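Local coordinates for protein SusD homolog (Bacteroides thetaiotaomicron VPI-5482, PDB 3FDH) that probably binds glycans at the outer membrane, as SusD/RagB-family lipoproteins do together with TonB-dependent transporters, at residues N67-S72 with Y486-P491; T74-W79 with Y466-T471. One frame throughout, in Å; residues are numbered along the deposited sequence.

Interaction 1 of 2, residues N67-S72 with Y486-P491; sequences NEPSSS and YVYSEP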
loop_
_atom_site.group_PDB
_atom_site.type_symbol
_atom_site.label_atom_id
_atom_site.label_comp_id
_atom_site.label_asym_id
_atom_site.label_seq_id
_atom_site.Cartn_x
_atom_site.Cartn_y
_atom_site.Cartn_z
ATOM N N ASN A 67 19.157 -2.179 -13.903
ATOM C CA ASN A 67 19.804 -2.745 -12.701
ATOM C C ASN A 67 19.047 -2.626 -11.398
ATOM O O ASN A 67 18.930 -3.575 -10.619
ATOM C CB ASN A 67 21.120 -2.029 -12.492
ATOM C CG ASN A 67 22.098 -2.292 -13.620
ATOM O OD1 ASN A 67 22.125 -3.380 -14.170
ATOM N ND2 ASN A 67 22.885 -1.283 -13.986
ATOM N N GLU A 68 18.564 -1.421 -11.163
ATOM C CA GLU A 68 17.936 -1.075 -9.894
ATOM C C GLU A 68 16.845 -2.048 -9.400
ATOM O O GLU A 68 16.804 -2.404 -8.225
ATOM C CB GLU A 68 17.359 0.349 -9.961
ATOM C CG GLU A 68 16.846 0.939 -8.650
ATOM C CD GLU A 68 17.934 1.318 -7.679
ATOM O OE1 GLU A 68 19.126 1.300 -8.040
ATOM O OE2 GLU A 68 17.583 1.686 -6.529
ATOM N N PRO A 69 15.956 -2.484 -10.293
ATOM C CA PRO A 69 14.888 -3.336 -9.775
ATOM C C PRO A 69 15.259 -4.727 -9.368
ATOM O O PRO A 69 14.469 -5.382 -8.689
ATOM C CB PRO A 69 13.862 -3.388 -10.925
ATOM C CG PRO A 69 14.275 -2.283 -11.891
ATOM C CD PRO A 69 15.721 -2.041 -11.671
ATOM N N SER A 70 16.465 -5.154 -9.731
ATOM C CA SER A 70 16.902 -6.539 -9.497
ATOM C C SER A 70 18.124 -6.672 -8.594
ATOM O O SER A 70 18.669 -7.785 -8.374
ATOM C CB SER A 70 17.179 -7.239 -10.838
ATOM O OG SER A 70 18.288 -6.669 -11.521
ATOM N N SER A 71 18.599 -5.533 -8.122
ATOM C CA SER A 71 19.766 -5.497 -7.206
ATOM C C SER A 71 19.370 -5.757 -5.766
ATOM O O SER A 71 18.468 -5.117 -5.250
ATOM C CB SER A 71 20.511 -4.143 -7.277
ATOM O OG SER A 71 21.484 -4.084 -6.247
ATOM N N SER A 72 20.100 -6.654 -5.123
ATOM C CA SER A 72 19.881 -6.995 -3.703
ATOM C C SER A 72 20.077 -5.748 -2.795
ATOM O O SER A 72 19.570 -5.676 -1.676
ATOM C CB SER A 72 20.773 -8.173 -3.282
ATOM O OG SER A 72 22.132 -7.908 -3.544
ATOM N N TYR A 486 15.810 -13.232 -11.670
ATOM C CA TYR A 486 14.581 -13.994 -11.299
ATOM C C TYR A 486 13.417 -13.063 -10.937
ATOM O O TYR A 486 12.242 -13.411 -11.036
ATOM C CB TYR A 486 14.884 -15.000 -10.154
ATOM C CG TYR A 486 14.909 -14.307 -8.810
ATOM C CD1 TYR A 486 15.970 -13.479 -8.431
ATOM C CD2 TYR A 486 13.823 -14.423 -7.944
ATOM C CE1 TYR A 486 15.949 -12.797 -7.199
ATOM C CE2 TYR A 486 13.817 -13.776 -6.713
ATOM C CZ TYR A 486 14.860 -12.954 -6.347
ATOM O OH TYR A 486 14.790 -12.287 -5.130
ATOM N N VAL A 487 13.738 -11.823 -10.595
ATOM C CA VAL A 487 12.685 -10.893 -10.174
ATOM C C VAL A 487 11.755 -10.628 -11.360
ATOM O O VAL A 487 10.607 -10.236 -11.197
ATOM C CB VAL A 487 13.237 -9.554 -9.579
ATOM C CG1 VAL A 487 14.238 -9.830 -8.407
ATOM C CG2 VAL A 487 13.857 -8.719 -10.629
ATOM N N TYR A 488 12.245 -10.905 -12.552
ATOM C CA TYR A 488 11.464 -10.637 -13.744
ATOM C C TYR A 488 10.824 -11.874 -14.338
ATOM O O TYR A 488 9.984 -11.753 -15.231
ATOM C CB TYR A 488 12.328 -10.003 -14.834
ATOM C CG TYR A 488 12.957 -8.670 -14.483
ATOM C CD1 TYR A 488 12.174 -7.587 -14.219
ATOM C CD2 TYR A 488 14.331 -8.507 -14.450
ATOM C CE1 TYR A 488 12.744 -6.334 -13.914
ATOM C CE2 TYR A 488 14.910 -7.282 -14.155
ATOM C CZ TYR A 488 14.106 -6.197 -13.881
ATOM O OH TYR A 488 14.671 -4.961 -13.609
ATOM N N SER A 489 11.261 -13.051 -13.897
ATOM C CA SER A 489 10.753 -14.307 -14.446
ATOM C C SER A 489 10.020 -15.239 -13.461
ATOM O O SER A 489 9.294 -16.106 -13.870
ATOM C CB SER A 489 11.915 -15.106 -15.021
ATOM O OG SER A 489 12.847 -15.371 -14.004
ATOM N N GLU A 490 10.187 -15.029 -12.166
ATOM C CA GLU A 490 9.623 -15.942 -11.183
ATOM C C GLU A 490 8.535 -15.285 -10.378
ATOM O O GLU A 490 8.818 -14.577 -9.434
ATOM C CB GLU A 490 10.715 -16.412 -10.228
ATOM C CG GLU A 490 11.774 -17.333 -10.893
ATOM C CD GLU A 490 11.221 -18.667 -11.285
ATOM O OE1 GLU A 490 10.092 -18.995 -10.883
ATOM O OE2 GLU A 490 11.926 -19.431 -11.997
ATOM N N PRO A 491 7.274 -15.532 -10.737
ATOM C CA PRO A 491 6.202 -14.892 -9.954
ATOM C C PRO A 491 6.197 -15.426 -8.522
ATOM O O PRO A 491 6.709 -16.491 -8.256
ATOM C CB PRO A 491 4.921 -15.373 -10.634
ATOM C CG PRO A 491 5.309 -15.915 -11.923
ATOM C CD PRO A 491 6.749 -16.311 -11.866
HETATM O O HOH W 1 17.336 -4.879 -13.394
#
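Pro69 and Ser70, in the loop between helix 57-63 and helix 76-95, meet Val487 and Tyr488 of the C-terminal tail that follows helix 475-481, so the contact ties an early loop of this mostly helical SusD-like fold to the end of the chain. Ser70 and Val487 make the nearest backbone approach, with Ser70 CA and Val487 CA 6.1 Å apart. The first touch is apolar: Val487 CG2 packs against Ser70 CB at 3.6 Å. The same methyl covers one face of the Tyr488 ring, 3.8 Å above the plane and over its centre, which probably restricts the ring. Tyr488 sets off with CG anti to its own carbonyl carbon (chi1 -61°), which swings the ring's end towards Pro69 and Ser70. Its hydroxyl ends beside the proline ring, where Pro69 CG lies 3.2 Å from Tyr488 OH, and Pro69 CB stands 4.1 Å from Tyr488 CZ. The pyrrolidine and the phenol run at a slant to each other. Past the hydroxyl a water sits in the plane of the Tyr488 ring, 2.7 Å from Tyr488 OH, and donates a hydrogen bond to Ser70 OG over 2.8 Å. Ser70 OG is placed for this by a chi1 of 66°, lying between its backbone N and carbonyl carbon. Each segment folds into a turn: Ser70 N bonds to Asn67 O, and Tyr486 O accepts from both Ser489 N and Glu490 N. Outside the pair, Tyr481 OH bonds to Ser70 O and a backbone bond joins Val487 to Leu462. No direct hydrogen bond crosses between the two segments; the interface, only 183 Å² in all, rests on van der Waals contacts, with the proline carbons packed against the Tyr488 hydroxyl, and its polar link depends on one water held between two hydroxyls.

Interaction 2 of 2, residues T74-W79 with Y466-T471; sequences TFNNSW and YGNSDT
Asn76 and Ser469 exchange two hydrogen bonds. Ser469 N donates to Asn76 OD1 (2.9 Å, 157°), arriving 40° out of the carbonyl plane rather than on a lone pair, and Asn76 ND2 donates in turn to Ser469 OG (3.0 Å) within the amide plane. Asn80 ND2 is a further partner of Ser469 OG. Asn468 N also comes within 3.0 Å of Asn76 OD1, but the angle is too poor for a bond. The contact joins the first turns of helix 76-95 and helix 468-473, distant in sequence, in this SusD-like fold; Gly467 is the N-cap residue of the second, its O accepting from Asp470 N and Thr471 N. Trp79, with CG anti to the backbone N (chi1 168°), lays its indole across Gly467, whose CA makes a CH-pi contact 4.0 Å from the five-membered ring centroid. Gly467 N, over the same face, is buried without a polar partner. Trp79 NE1 donates in the ring plane to the anti side of Asp470 OD2; the 2.5 Å is so short that its exact length is doubtful. At the far end Trp79 CZ3 meets the edge of Tyr466 at CD1 (3.7 Å), and Tyr466 OH bonds to Asp129 O.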
loop_
_atom_site.group_PDB
_atom_site.type_symbol
_atom_site.label_atom_id
_atom_site.label_comp_id
_atom_site.label_asym_id
_atom_site.label_seq_id
_atom_site.Cartn_x
_atom_site.Cartn_y
_atom_site.Cartn_z
ATOM N N THR A 74 18.917 -2.752 -3.375
ATOM C CA THR A 74 17.845 -1.803 -3.535
ATOM C C THR A 74 16.878 -1.739 -2.387
ATOM O O THR A 74 16.481 -0.639 -1.969
ATOM C CB THR A 74 17.121 -2.070 -4.836
ATOM O OG1 THR A 74 18.080 -2.001 -5.891
ATOM C CG2 THR A 74 16.047 -1.095 -5.055
ATOM N N PHE A 75 16.454 -2.902 -1.918
ATOM C CA PHE A 75 15.461 -2.951 -0.820
ATOM C C PHE A 75 16.052 -3.493 0.437
ATOM O O PHE A 75 15.339 -3.964 1.298
ATOM C CB PHE A 75 14.247 -3.772 -1.229
ATOM C CG PHE A 75 13.526 -3.170 -2.419
ATOM C CD1 PHE A 75 12.827 -2.001 -2.254
ATOM C CD2 PHE A 75 13.619 -3.731 -3.696
ATOM C CE1 PHE A 75 12.202 -1.402 -3.301
ATOM C CE2 PHE A 75 13.005 -3.129 -4.775
ATOM C CZ PHE A 75 12.294 -1.958 -4.580
ATOM N N ASN A 76 17.366 -3.412 0.547
ATOM C CA ASN A 76 18.038 -3.933 1.754
ATOM C C ASN A 76 17.553 -3.273 3.032
ATOM O O ASN A 76 17.262 -3.927 4.037
ATOM C CB ASN A 76 19.548 -3.806 1.684
ATOM C CG ASN A 76 20.233 -4.693 2.710
ATOM O OD1 ASN A 76 19.908 -5.868 2.830
ATOM N ND2 ASN A 76 21.155 -4.128 3.471
ATOM N N ASN A 77 17.447 -1.954 2.992
ATOM C CA ASN A 77 16.968 -1.210 4.154
ATOM C C ASN A 77 15.538 -1.578 4.530
ATOM O O ASN A 77 15.222 -1.809 5.710
ATOM C CB ASN A 77 17.048 0.293 3.937
ATOM C CG ASN A 77 18.454 0.820 4.010
ATOM O OD1 ASN A 77 19.353 0.176 4.554
ATOM N ND2 ASN A 77 18.658 2.019 3.457
ATOM N N SER A 78 14.677 -1.640 3.515
ATOM C CA SER A 78 13.276 -1.978 3.728
ATOM C C SER A 78 13.159 -3.359 4.309
ATOM O O SER A 78 12.410 -3.611 5.227
ATOM C CB SER A 78 12.492 -1.942 2.435
ATOM O OG SER A 78 12.435 -0.611 1.980
ATOM N N TRP A 79 13.907 -4.261 3.695
ATOM C CA TRP A 79 14.017 -5.665 4.126
ATOM C C TRP A 79 14.421 -5.763 5.607
ATOM O O TRP A 79 13.774 -6.393 6.442
ATOM C CB TRP A 79 15.049 -6.361 3.225
ATOM C CG TRP A 79 15.529 -7.708 3.639
ATOM C CD1 TRP A 79 16.612 -7.967 4.415
ATOM C CD2 TRP A 79 15.003 -8.993 3.240
ATOM N NE1 TRP A 79 16.789 -9.327 4.545
ATOM C CE2 TRP A 79 15.810 -9.974 3.836
ATOM C CE3 TRP A 79 13.934 -9.404 2.434
ATOM C CZ2 TRP A 79 15.569 -11.345 3.669
ATOM C CZ3 TRP A 79 13.700 -10.769 2.273
ATOM C CH2 TRP A 79 14.510 -11.710 2.876
ATOM N N TYR A 466 15.731 -9.942 -2.819
ATOM C CA TYR A 466 16.149 -10.158 -1.422
ATOM C C TYR A 466 17.267 -9.191 -1.027
ATOM O O TYR A 466 18.137 -8.810 -1.842
ATOM C CB TYR A 466 16.642 -11.591 -1.186
ATOM C CG TYR A 466 15.618 -12.690 -1.463
ATOM C CD1 TYR A 466 14.525 -12.874 -0.628
ATOM C CD2 TYR A 466 15.755 -13.537 -2.559
ATOM C CE1 TYR A 466 13.566 -13.874 -0.891
ATOM C CE2 TYR A 466 14.815 -14.554 -2.818
ATOM C CZ TYR A 466 13.741 -14.724 -1.973
ATOM O OH TYR A 466 12.822 -15.708 -2.238
ATOM N N GLY A 467 17.266 -8.846 0.255
ATOM C CA GLY A 467 18.243 -7.914 0.811
ATOM C C GLY A 467 19.602 -8.525 0.853
ATOM O O GLY A 467 19.764 -9.691 1.185
ATOM N N ASN A 468 20.602 -7.721 0.521
ATOM C CA ASN A 468 21.983 -8.218 0.455
ATOM C C ASN A 468 22.508 -8.574 1.829
ATOM O O ASN A 468 23.503 -9.286 1.970
ATOM C CB ASN A 468 22.951 -7.255 -0.276
ATOM C CG ASN A 468 23.136 -5.926 0.435
ATOM O OD1 ASN A 468 22.268 -5.086 0.413
ATOM N ND2 ASN A 468 24.296 -5.727 1.037
ATOM N N SER A 469 21.832 -8.085 2.848
ATOM C CA SER A 469 22.241 -8.393 4.199
ATOM C C SER A 469 22.105 -9.872 4.397
ATOM O O SER A 469 22.888 -10.485 5.095
ATOM C CB SER A 469 21.418 -7.657 5.239
ATOM O OG SER A 469 21.900 -6.325 5.355
ATOM N N ASP A 470 21.104 -10.440 3.730
ATOM C CA ASP A 470 20.803 -11.873 3.859
ATOM C C ASP A 470 21.409 -12.717 2.749
ATOM O O ASP A 470 21.680 -13.905 2.935
ATOM C CB ASP A 470 19.296 -12.094 4.047
ATOM C CG ASP A 470 18.896 -11.897 5.488
ATOM O OD1 ASP A 470 19.590 -12.481 6.331
ATOM O OD2 ASP A 470 17.950 -11.163 5.812
ATOM N N THR A 471 21.678 -12.101 1.602
ATOM C CA THR A 471 22.316 -12.857 0.514
ATOM C C THR A 471 23.747 -13.092 0.987
ATOM O O THR A 471 24.414 -14.070 0.603
ATOM C CB THR A 471 22.315 -12.138 -0.841
ATOM O OG1 THR A 471 23.070 -10.927 -0.733
ATOM C CG2 THR A 471 20.878 -11.809 -1.309
#

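The centres of the two contacts lie about 13 Å apart, and both segments of interaction 2 fall, in sequence, between those of interaction 1. On the N-terminal side the segments are nearly continuous, 67-72 leading into 74-79, and Glu68 O probably bonds to Thr74 OG1 at 2.7 Å. Segment 67-72 also reaches the start of helix 468-473: Ser72 O lies 3.2 Å from Asn468 N, a probable hydrogen bond that would give the Asn468 backbone N-H a partner. Between the C-terminal segments, Tyr486 OH packs 3.0 Å from Tyr466 CD2. Tyr481 of helix 475-481 lies against both contacts, touching Tyr466 and Thr471 in interaction 2.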